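Local coordinates for nisin immunity protein (Lactococcus lactis subsp. lactis, PDB 5XHB) that is involved in protecting Lactococcus lactis against nisin supplied from outside the cell, at residues K45-L50 / V71-Y76; D143-D148 / N216-L221; R162-V167 / T192-G197. All coordinates share one frame; numbering follows the deposited sequence.

Three strand pairings sample the two antiparallel sheets of this chain, and no ligand or catalytic site enters the comparison. Contact 1 (45-50 with 71-76) belongs to the sheet built from the first half of the sequence. Contacts 2 and 3 share the second sheet, in the range of the Spa1 C-terminal family. Contact 1 lies across the chain's centre from the other two, its centre about 41 Å from that of contact 2 and about 48 Å from that of contact 3. The latter two have centres about 15 Å apart and touch: Asn-216 N lies 2.8 Å from Asp-195 O, a probable hydrogen bond. In sequence, contact 3 is nested within the loop closed by contact 2.

Contact 1. Residues K45-L50 / V71-Y76; sequences KFYKLL and VLNNIY
The Phe-46 ring approaches the backbone of 71-76 obliquely in an antiparallel strand pair, part of the sheet formed by the first half of the chain. Its CG stands between the backbone N and the carbonyl carbon (chi1 80°), a torsion that carries CE1 to 3.3 Å from Asn-74 N while CE2 comes near Leu-72 CB. Ile-75 CG1 touches CE1, and Val-10 and Met-85 add to the apolar surroundings of this ring. The side chains of Lys-48 and Leu-72 run side by side on the same face, where Leu-72 CD1 also meets Leu-50 CD1 at 3.8 Å. On the other face the Tyr-47 side chain passes Val-71 at a slant, and the approach is tight: Tyr-47 CE2 comes within 3.3 Å of Val-71 CG1. Leu-49 CD1 touches the second methyl, Val-71 CG2. Lys-48 and Leu-72 are a hydrogen-bonded pair, joined by Lys-48 N to Leu-72 O at 2.8 Å and by Leu-72 N to Lys-48 O at 2.7 Å. Two residues along, at Phe-46 and Asn-74, the ladder changes. Asn-74 has a positive phi, and its side-chain OD1 accepts the N-H of Phe-46 in the carbonyl plane, with N and OD1 3.0 Å apart; the return bond from Asn-74 N to Phe-46 O is weak. The other half of that amide is held as well: Asn-74 ND2 donates almost straight (173°) to Tyr-76 OH, 3.1 Å away.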
loop_
_atom_site.group_PDB
_atom_site.type_symbol
_atom_site.label_atom_id
_atom_site.label_comp_id
_atom_site.label_asym_id
_atom_site.label_seq_id
_atom_site.Cartn_x
_atom_site.Cartn_y
_atom_site.Cartn_z
ATOM N N LYS A 45 17.870 -7.226 19.824
ATOM C CA LYS A 45 18.849 -7.682 18.854
ATOM C C LYS A 45 18.348 -8.928 18.123
ATOM O O LYS A 45 17.899 -9.887 18.745
ATOM C CB LYS A 45 20.188 -7.954 19.540
ATOM C CG LYS A 45 20.852 -6.697 20.094
ATOM C CD LYS A 45 22.224 -7.021 20.680
ATOM C CE LYS A 45 22.894 -5.793 21.288
ATOM N NZ LYS A 45 24.146 -6.163 22.027
ATOM N N PHE A 46 18.384 -8.878 16.795
ATOM C CA PHE A 46 18.070 -10.029 15.954
ATOM C C PHE A 46 18.667 -9.787 14.576
ATOM O O PHE A 46 18.984 -8.651 14.226
ATOM C CB PHE A 46 16.558 -10.258 15.853
ATOM C CG PHE A 46 15.872 -9.349 14.867
ATOM C CD1 PHE A 46 15.555 -8.044 15.209
ATOM C CD2 PHE A 46 15.557 -9.798 13.595
ATOM C CE1 PHE A 46 14.930 -7.201 14.291
ATOM C CE2 PHE A 46 14.933 -8.959 12.671
ATOM C CZ PHE A 46 14.630 -7.661 13.021
ATOM N N TYR A 47 18.794 -10.855 13.795
ATOM C CA TYR A 47 19.336 -10.780 12.446
ATOM C C TYR A 47 18.577 -11.757 11.562
ATOM O O TYR A 47 18.539 -12.953 11.844
ATOM C CB TYR A 47 20.839 -11.105 12.452
ATOM C CG TYR A 47 21.526 -10.965 11.118
ATOM C CD1 TYR A 47 21.479 -11.983 10.175
ATOM C CD2 TYR A 47 22.232 -9.810 10.801
ATOM C CE1 TYR A 47 22.107 -11.855 8.949
ATOM C CE2 TYR A 47 22.869 -9.675 9.574
ATOM C CZ TYR A 47 22.804 -10.702 8.655
ATOM O OH TYR A 47 23.426 -10.585 7.437
ATOM N N LYS A 48 17.975 -11.254 10.494
ATOM C CA LYS A 48 17.230 -12.106 9.585
ATOM C C LYS A 48 17.516 -11.720 8.139
ATOM O O LYS A 48 17.459 -10.552 7.778
ATOM C CB LYS A 48 15.727 -12.012 9.888
ATOM C CG LYS A 48 14.831 -12.795 8.930
ATOM C CD LYS A 48 15.034 -14.298 9.062
ATOM C CE LYS A 48 13.832 -15.063 8.510
ATOM N NZ LYS A 48 14.121 -16.511 8.276
ATOM N N LEU A 49 17.841 -12.705 7.312
ATOM C CA LEU A 49 18.051 -12.434 5.905
ATOM C C LEU A 49 16.887 -12.974 5.094
ATOM O O LEU A 49 16.506 -14.135 5.232
ATOM C CB LEU A 49 19.379 -13.039 5.420
ATOM C CG LEU A 49 19.722 -12.712 3.966
ATOM C CD1 LEU A 49 21.197 -12.374 3.817
ATOM C CD2 LEU A 49 19.362 -13.881 3.071
ATOM N N LEU A 50 16.324 -12.125 4.249
ATOM C CA LEU A 50 15.252 -12.535 3.360
ATOM C C LEU A 50 15.650 -12.253 1.929
ATOM O O LEU A 50 16.306 -11.251 1.647
ATOM C CB LEU A 50 13.943 -11.802 3.690
ATOM C CG LEU A 50 13.332 -12.052 5.075
ATOM C CD1 LEU A 50 12.037 -11.272 5.230
ATOM C CD2 LEU A 50 13.078 -13.528 5.287
ATOM N N VAL A 71 18.570 -7.584 4.595
ATOM C CA VAL A 71 19.047 -7.944 5.919
ATOM C C VAL A 71 18.286 -7.132 6.969
ATOM O O VAL A 71 18.428 -5.902 7.039
ATOM C CB VAL A 71 20.562 -7.715 6.048
ATOM C CG1 VAL A 71 20.998 -7.838 7.497
ATOM C CG2 VAL A 71 21.297 -8.718 5.174
ATOM N N LEU A 72 17.469 -7.829 7.762
ATOM C CA LEU A 72 16.689 -7.227 8.839
ATOM C C LEU A 72 17.470 -7.353 10.131
ATOM O O LEU A 72 17.805 -8.459 10.554
ATOM C CB LEU A 72 15.320 -7.914 8.985
ATOM C CG LEU A 72 14.625 -8.310 7.683
ATOM C CD1 LEU A 72 13.318 -9.032 7.978
ATOM C CD2 LEU A 72 14.372 -7.086 6.865
ATOM N N ASN A 73 17.761 -6.228 10.766
ATOM C CA ASN A 73 18.745 -6.241 11.836
ATOM C C ASN A 73 18.420 -5.270 12.959
ATOM O O ASN A 73 18.632 -4.061 12.815
ATOM C CB ASN A 73 20.118 -5.917 11.254
ATOM C CG ASN A 73 21.255 -6.223 12.213
ATOM O OD1 ASN A 73 21.108 -7.000 13.168
ATOM N ND2 ASN A 73 22.406 -5.616 11.956
ATOM N N ASN A 74 17.900 -5.824 14.057
ATOM C CA ASN A 74 17.620 -5.117 15.305
ATOM C C ASN A 74 16.444 -4.166 15.243
ATOM O O ASN A 74 16.107 -3.641 14.187
ATOM C CB ASN A 74 18.845 -4.341 15.772
ATOM C CG ASN A 74 20.068 -5.217 15.864
ATOM O OD1 ASN A 74 19.962 -6.411 16.121
ATOM N ND2 ASN A 74 21.232 -4.634 15.636
ATOM N N ILE A 75 15.826 -3.970 16.402
ATOM C CA ILE A 75 14.819 -2.930 16.597
ATOM C C ILE A 75 15.422 -1.868 17.498
ATOM O O ILE A 75 16.028 -2.197 18.522
ATOM C CB ILE A 75 13.523 -3.496 17.226
ATOM C CG1 ILE A 75 12.866 -4.481 16.266
ATOM C CG2 ILE A 75 12.545 -2.365 17.589
ATOM C CD1 ILE A 75 11.507 -4.960 16.690
ATOM N N TYR A 76 15.271 -0.606 17.102
ATOM C CA TYR A 76 15.791 0.542 17.834
ATOM C C TYR A 76 14.691 1.485 18.288
ATOM O O TYR A 76 13.632 1.562 17.660
ATOM C CB TYR A 76 16.749 1.347 16.960
ATOM C CG TYR A 76 17.900 0.560 16.435
ATOM C CD1 TYR A 76 17.756 -0.250 15.318
ATOM C CD2 TYR A 76 19.140 0.628 17.046
ATOM C CE1 TYR A 76 18.816 -0.975 14.827
ATOM C CE2 TYR A 76 20.210 -0.101 16.559
ATOM C CZ TYR A 76 20.039 -0.900 15.457
ATOM O OH TYR A 76 21.097 -1.628 14.967
#

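Contact 2. Residues D143-D148 / N216-L221; sequences DTTVSD and NDDFKL
The carboxylate of Asp-218 is met from two directions: Thr-145 brings OG1 to 3.2 Å from OD2, crossing the acid at about a right angle, and the amine of Lys-220 lies on the syn side of OD2, the side of the other oxygen. The contact is a single antiparallel bridge between segments whose end-to-end directions are about 95° apart, in the sheet of the Spa1 C-terminal family region, made close to the corner that the chain turns at Asp-143. A second flat group, the Phe-219 ring, turns from 143-148 to meet the His-200 ring with planes nearly perpendicular, while Phe-219 CB touches Val-146 CB. The acids and the lysine form a salt-bridge network. Lys-220 NZ is 2.9 Å from Asp-218 OD2 and has a weak bond to OD1, while Asp-143 OD1 stands at a long 3.5 Å from the same NZ. A bend at chi2 (-60°) accompanies the course of the lysine past Thr-144, with CD 3.8 Å from Thr-144 O. One amine thus lies near two carboxylates, which would probably ease the repulsion between them. The buried Val-146 puts CG2 3.9 Å from Leu-221 CB, and also touches Ala-212 of strand 210-215. Thr-145 and Lys-220 are a non-hydrogen-bonded pair whose side chains diverge. Bonds flank the pair: Leu-221 N donates to Thr-144 O at 2.8 Å, and Val-146 N reaches Phe-219 O at 2.9 Å from a position 40° out of the carbonyl plane.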
loop_
_atom_site.group_PDB
_atom_site.type_symbol
_atom_site.label_atom_id
_atom_site.label_comp_id
_atom_site.label_asym_id
_atom_site.label_seq_id
_atom_site.Cartn_x
_atom_site.Cartn_y
_atom_site.Cartn_z
ATOM N N ASP A 143 -19.931 -1.263 -6.618
ATOM C CA ASP A 143 -21.078 -0.452 -6.234
ATOM C C ASP A 143 -21.383 -0.635 -4.739
ATOM O O ASP A 143 -22.514 -0.457 -4.302
ATOM C CB ASP A 143 -22.306 -0.808 -7.079
ATOM C CG ASP A 143 -23.376 0.285 -7.050
ATOM O OD1 ASP A 143 -23.033 1.457 -6.778
ATOM O OD2 ASP A 143 -24.565 -0.021 -7.293
ATOM N N THR A 144 -20.359 -0.989 -3.965
ATOM C CA THR A 144 -20.480 -1.113 -2.511
ATOM C C THR A 144 -19.983 0.145 -1.825
ATOM O O THR A 144 -18.862 0.581 -2.075
ATOM C CB THR A 144 -19.679 -2.314 -1.986
ATOM O OG1 THR A 144 -20.220 -3.521 -2.542
ATOM C CG2 THR A 144 -19.711 -2.367 -0.455
ATOM N N THR A 145 -20.822 0.718 -0.970
ATOM C CA THR A 145 -20.499 1.940 -0.236
ATOM C C THR A 145 -19.513 1.649 0.875
ATOM O O THR A 145 -19.568 0.592 1.490
ATOM C CB THR A 145 -21.757 2.591 0.386
ATOM O OG1 THR A 145 -22.773 2.728 -0.613
ATOM C CG2 THR A 145 -21.436 3.972 0.950
ATOM N N VAL A 146 -18.589 2.575 1.091
ATOM C CA VAL A 146 -17.692 2.551 2.238
ATOM C C VAL A 146 -18.212 3.546 3.258
ATOM O O VAL A 146 -18.222 4.742 2.986
ATOM C CB VAL A 146 -16.247 2.927 1.850
ATOM C CG1 VAL A 146 -15.326 2.871 3.082
ATOM C CG2 VAL A 146 -15.747 2.001 0.782
ATOM N N SER A 147 -18.657 3.066 4.418
ATOM C CA SER A 147 -19.270 3.942 5.422
ATOM C C SER A 147 -18.254 4.879 6.048
ATOM O O SER A 147 -17.068 4.622 5.981
ATOM C CB SER A 147 -19.920 3.117 6.533
ATOM O OG SER A 147 -18.914 2.626 7.399
ATOM N N ASP A 148 -18.718 5.944 6.697
ATOM C CA ASP A 148 -17.793 6.903 7.297
ATOM C C ASP A 148 -16.923 6.261 8.379
ATOM O O ASP A 148 -15.805 6.685 8.597
ATOM C CB ASP A 148 -18.542 8.102 7.883
ATOM C CG ASP A 148 -19.232 8.939 6.814
ATOM O OD1 ASP A 148 -18.954 8.729 5.616
ATOM O OD2 ASP A 148 -20.048 9.809 7.168
ATOM N N ASN A 216 -18.815 10.229 -7.812
ATOM C CA ASN A 216 -19.962 11.129 -7.678
ATOM C C ASN A 216 -20.148 11.506 -6.205
ATOM O O ASN A 216 -19.244 12.102 -5.617
ATOM C CB ASN A 216 -21.193 10.480 -8.310
ATOM C CG ASN A 216 -20.969 10.196 -9.789
ATOM O OD1 ASN A 216 -20.113 10.827 -10.408
ATOM N ND2 ASN A 216 -21.694 9.225 -10.347
ATOM N N ASP A 217 -21.260 11.136 -5.582
ATOM C CA ASP A 217 -21.486 11.590 -4.217
ATOM C C ASP A 217 -21.312 10.530 -3.131
ATOM O O ASP A 217 -21.852 10.692 -2.036
ATOM C CB ASP A 217 -22.888 12.186 -4.088
ATOM C CG ASP A 217 -23.049 13.444 -4.909
ATOM O OD1 ASP A 217 -22.412 14.456 -4.564
ATOM O OD2 ASP A 217 -23.793 13.414 -5.902
ATOM N N ASP A 218 -20.587 9.451 -3.396
ATOM C CA ASP A 218 -20.214 8.618 -2.253
ATOM C C ASP A 218 -19.007 7.745 -2.487
ATOM O O ASP A 218 -18.580 7.500 -3.620
ATOM C CB ASP A 218 -21.393 7.756 -1.762
ATOM C CG ASP A 218 -21.642 6.562 -2.617
ATOM O OD1 ASP A 218 -21.635 6.739 -3.854
ATOM O OD2 ASP A 218 -21.846 5.450 -2.046
ATOM N N PHE A 219 -18.453 7.281 -1.374
ATOM C CA PHE A 219 -17.240 6.491 -1.417
ATOM C C PHE A 219 -17.574 5.048 -1.741
ATOM O O PHE A 219 -18.429 4.439 -1.089
ATOM C CB PHE A 219 -16.495 6.603 -0.095
ATOM C CG PHE A 219 -15.716 7.879 0.037
ATOM C CD1 PHE A 219 -14.459 7.993 -0.549
ATOM C CD2 PHE A 219 -16.240 8.961 0.727
ATOM C CE1 PHE A 219 -13.735 9.173 -0.432
ATOM C CE2 PHE A 219 -15.524 10.145 0.841
ATOM C CZ PHE A 219 -14.270 10.249 0.255
ATOM N N LYS A 220 -16.903 4.511 -2.762
ATOM C CA LYS A 220 -17.099 3.125 -3.182
ATOM C C LYS A 220 -15.872 2.269 -2.876
ATOM O O LYS A 220 -14.744 2.745 -2.946
ATOM C CB LYS A 220 -17.382 3.060 -4.688
ATOM C CG LYS A 220 -18.603 3.858 -5.132
ATOM C CD LYS A 220 -19.873 3.365 -4.437
ATOM C CE LYS A 220 -21.133 3.868 -5.179
ATOM N NZ LYS A 220 -22.369 3.843 -4.342
ATOM N N LEU A 221 -16.106 0.989 -2.605
ATOM C CA LEU A 221 -15.042 0.040 -2.314
ATOM C C LEU A 221 -14.341 -0.427 -3.575
ATOM O O LEU A 221 -14.993 -0.887 -4.522
ATOM C CB LEU A 221 -15.628 -1.162 -1.560
ATOM C CG LEU A 221 -14.736 -2.401 -1.482
ATOM C CD1 LEU A 221 -13.515 -2.079 -0.656
ATOM C CD2 LEU A 221 -15.510 -3.591 -0.897
#

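Contact 3. Residues R162-V167 / T192-G197; sequences RVFDSV and TEWDYG
Ser-166 OG and Thr-192 OG1 are only 2.6 Å apart, a short hydrogen bond in which either hydroxyl could be the donor. Ser-190 OG bonds to the same serine oxygen, which is therefore gripped by two hydroxyls just where strand 151-165 ends. Before that point the strands pair as a regular antiparallel ladder at the margin of the sheet. Arg-162 and Trp-194 exchange two backbone bonds, as do Phe-164 and Thr-192, the shortest being Thr-192 N to Phe-164 O at 2.8 Å. The ring of Phe-164 meets two neighbours in different ways. Its edge is directed at a face of Trp-194, a T-shaped pair with planes at 89° and Phe-164 CE2 3.7 Å from Trp-194 CG. Thr-192 CB sits over a face of the phenyl ring, a CH-pi contact 4.1 Å from the centroid. The torsion responsible is chi1 of Phe-164 (53°), which sets CG between the backbone N and the carbonyl carbon. Farther along, Arg-162 crosses Tyr-196 at about a right angle and rests CG 3.5 Å from the phenolic OH. The polar ends find partners nearby: the guanidinium is salt-bridged to Glu-160, and Tyr-196 OH bonds to Ser-129 O. The chemistry thus changes along the pair, from hydroxyl bonding at the strand end to aromatic packing on the sheet face that carries Thr-192, Phe-164 and Trp-194, and Thr-192 serves both with different atoms.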
loop_
_atom_site.group_PDB
_atom_site.type_symbol
_atom_site.label_atom_id
_atom_site.label_comp_id
_atom_site.label_asym_id
_atom_site.label_seq_id
_atom_site.Cartn_x
_atom_site.Cartn_y
_atom_site.Cartn_z
ATOM N N ARG A 162 -14.655 10.772 -16.158
ATOM C CA ARG A 162 -14.680 9.847 -17.287
ATOM C C ARG A 162 -16.123 9.701 -17.727
ATOM O O ARG A 162 -17.018 9.530 -16.909
ATOM C CB ARG A 162 -14.088 8.465 -16.939
ATOM C CG ARG A 162 -12.607 8.450 -16.571
ATOM C CD ARG A 162 -11.721 8.788 -17.780
ATOM N NE ARG A 162 -10.297 8.736 -17.456
ATOM C CZ ARG A 162 -9.613 9.745 -16.921
ATOM N NH1 ARG A 162 -10.224 10.893 -16.637
ATOM N NH2 ARG A 162 -8.320 9.606 -16.660
ATOM N N VAL A 163 -16.329 9.764 -19.033
ATOM C CA VAL A 163 -17.589 9.406 -19.646
ATOM C C VAL A 163 -17.287 8.153 -20.442
ATOM O O VAL A 163 -16.389 8.158 -21.291
ATOM C CB VAL A 163 -18.120 10.514 -20.573
ATOM C CG1 VAL A 163 -19.367 10.038 -21.316
ATOM C CG2 VAL A 163 -18.395 11.794 -19.775
ATOM N N PHE A 164 -18.004 7.072 -20.171
ATOM C CA PHE A 164 -17.589 5.797 -20.738
ATOM C C PHE A 164 -18.782 4.973 -21.143
ATOM O O PHE A 164 -19.890 5.219 -20.696
ATOM C CB PHE A 164 -16.696 5.005 -19.763
ATOM C CG PHE A 164 -17.292 4.806 -18.387
ATOM C CD1 PHE A 164 -18.134 3.739 -18.124
ATOM C CD2 PHE A 164 -16.982 5.684 -17.351
ATOM C CE1 PHE A 164 -18.673 3.541 -16.846
ATOM C CE2 PHE A 164 -17.525 5.508 -16.074
ATOM C CZ PHE A 164 -18.368 4.438 -15.822
ATOM N N ASP A 165 -18.544 4.019 -22.036
ATOM C CA ASP A 165 -19.571 3.064 -22.419
ATOM C C ASP A 165 -20.033 2.317 -21.188
ATOM O O ASP A 165 -19.221 1.722 -20.490
ATOM C CB ASP A 165 -19.033 2.080 -23.461
ATOM C CG ASP A 165 -20.120 1.208 -24.045
ATOM O OD1 ASP A 165 -20.696 0.397 -23.286
ATOM O OD2 ASP A 165 -20.394 1.339 -25.259
ATOM N N SER A 166 -21.333 2.327 -20.927
ATOM C CA SER A 166 -21.857 1.743 -19.692
ATOM C C SER A 166 -21.565 0.255 -19.543
ATOM O O SER A 166 -21.432 -0.247 -18.431
ATOM C CB SER A 166 -23.362 1.970 -19.603
ATOM O OG SER A 166 -23.657 3.350 -19.601
ATOM N N VAL A 167 -21.466 -0.452 -20.664
ATOM C CA VAL A 167 -21.243 -1.888 -20.623
ATOM C C VAL A 167 -19.758 -2.260 -20.643
ATOM O O VAL A 167 -19.320 -3.078 -19.846
ATOM C CB VAL A 167 -21.951 -2.598 -21.797
ATOM C CG1 VAL A 167 -21.583 -4.093 -21.835
ATOM C CG2 VAL A 167 -23.451 -2.415 -21.695
ATOM N N THR A 192 -22.053 6.449 -19.354
ATOM C CA THR A 192 -22.093 6.705 -17.921
ATOM C C THR A 192 -21.012 7.719 -17.594
ATOM O O THR A 192 -19.889 7.580 -18.084
ATOM C CB THR A 192 -21.871 5.402 -17.121
ATOM O OG1 THR A 192 -22.952 4.500 -17.384
ATOM C CG2 THR A 192 -21.790 5.673 -15.626
ATOM N N GLU A 193 -21.339 8.740 -16.802
ATOM C CA GLU A 193 -20.311 9.660 -16.317
ATOM C C GLU A 193 -19.979 9.400 -14.853
ATOM O O GLU A 193 -20.864 9.380 -13.990
ATOM C CB GLU A 193 -20.721 11.131 -16.474
ATOM C CG GLU A 193 -19.659 12.072 -15.865
ATOM C CD GLU A 193 -19.898 13.565 -16.113
ATOM O OE1 GLU A 193 -20.591 13.930 -17.081
ATOM O OE2 GLU A 193 -19.384 14.381 -15.321
ATOM N N TRP A 194 -18.689 9.215 -14.575
ATOM C CA TRP A 194 -18.215 9.149 -13.198
ATOM C C TRP A 194 -17.327 10.332 -12.915
ATOM O O TRP A 194 -16.443 10.650 -13.705
ATOM C CB TRP A 194 -17.434 7.867 -12.933
ATOM C CG TRP A 194 -18.276 6.670 -12.669
ATOM C CD1 TRP A 194 -19.641 6.556 -12.788
ATOM C CD2 TRP A 194 -17.801 5.408 -12.207
ATOM N NE1 TRP A 194 -20.033 5.271 -12.445
ATOM C CE2 TRP A 194 -18.920 4.553 -12.080
ATOM C CE3 TRP A 194 -16.533 4.908 -11.900
ATOM C CZ2 TRP A 194 -18.805 3.229 -11.647
ATOM C CZ3 TRP A 194 -16.421 3.592 -11.467
ATOM C CH2 TRP A 194 -17.555 2.771 -11.341
ATOM N N ASP A 195 -17.567 10.976 -11.780
ATOM C CA ASP A 195 -16.726 12.071 -11.338
ATOM C C ASP A 195 -15.944 11.549 -10.141
ATOM O O ASP A 195 -16.540 11.153 -9.149
ATOM C CB ASP A 195 -17.580 13.293 -10.984
ATOM C CG ASP A 195 -18.472 13.726 -12.153
ATOM O OD1 ASP A 195 -17.964 13.740 -13.291
ATOM O OD2 ASP A 195 -19.672 14.017 -11.949
ATOM N N TYR A 196 -14.623 11.513 -10.259
ATOM C CA TYR A 196 -13.777 10.826 -9.278
ATOM C C TYR A 196 -13.184 11.821 -8.300
ATOM O O TYR A 196 -12.497 12.773 -8.712
ATOM C CB TYR A 196 -12.632 10.076 -9.957
ATOM C CG TYR A 196 -13.024 9.098 -11.043
ATOM C CD1 TYR A 196 -13.543 9.543 -12.254
ATOM C CD2 TYR A 196 -12.805 7.737 -10.885
ATOM C CE1 TYR A 196 -13.878 8.646 -13.272
ATOM C CE2 TYR A 196 -13.145 6.828 -11.900
ATOM C CZ TYR A 196 -13.670 7.304 -13.095
ATOM O OH TYR A 196 -14.008 6.431 -14.107
ATOM N N GLY A 197 -13.421 11.594 -7.014
ATOM C CA GLY A 197 -12.947 12.514 -5.996
ATOM C C GLY A 197 -11.735 11.996 -5.236
ATOM O O GLY A 197 -10.718 11.636 -5.831
#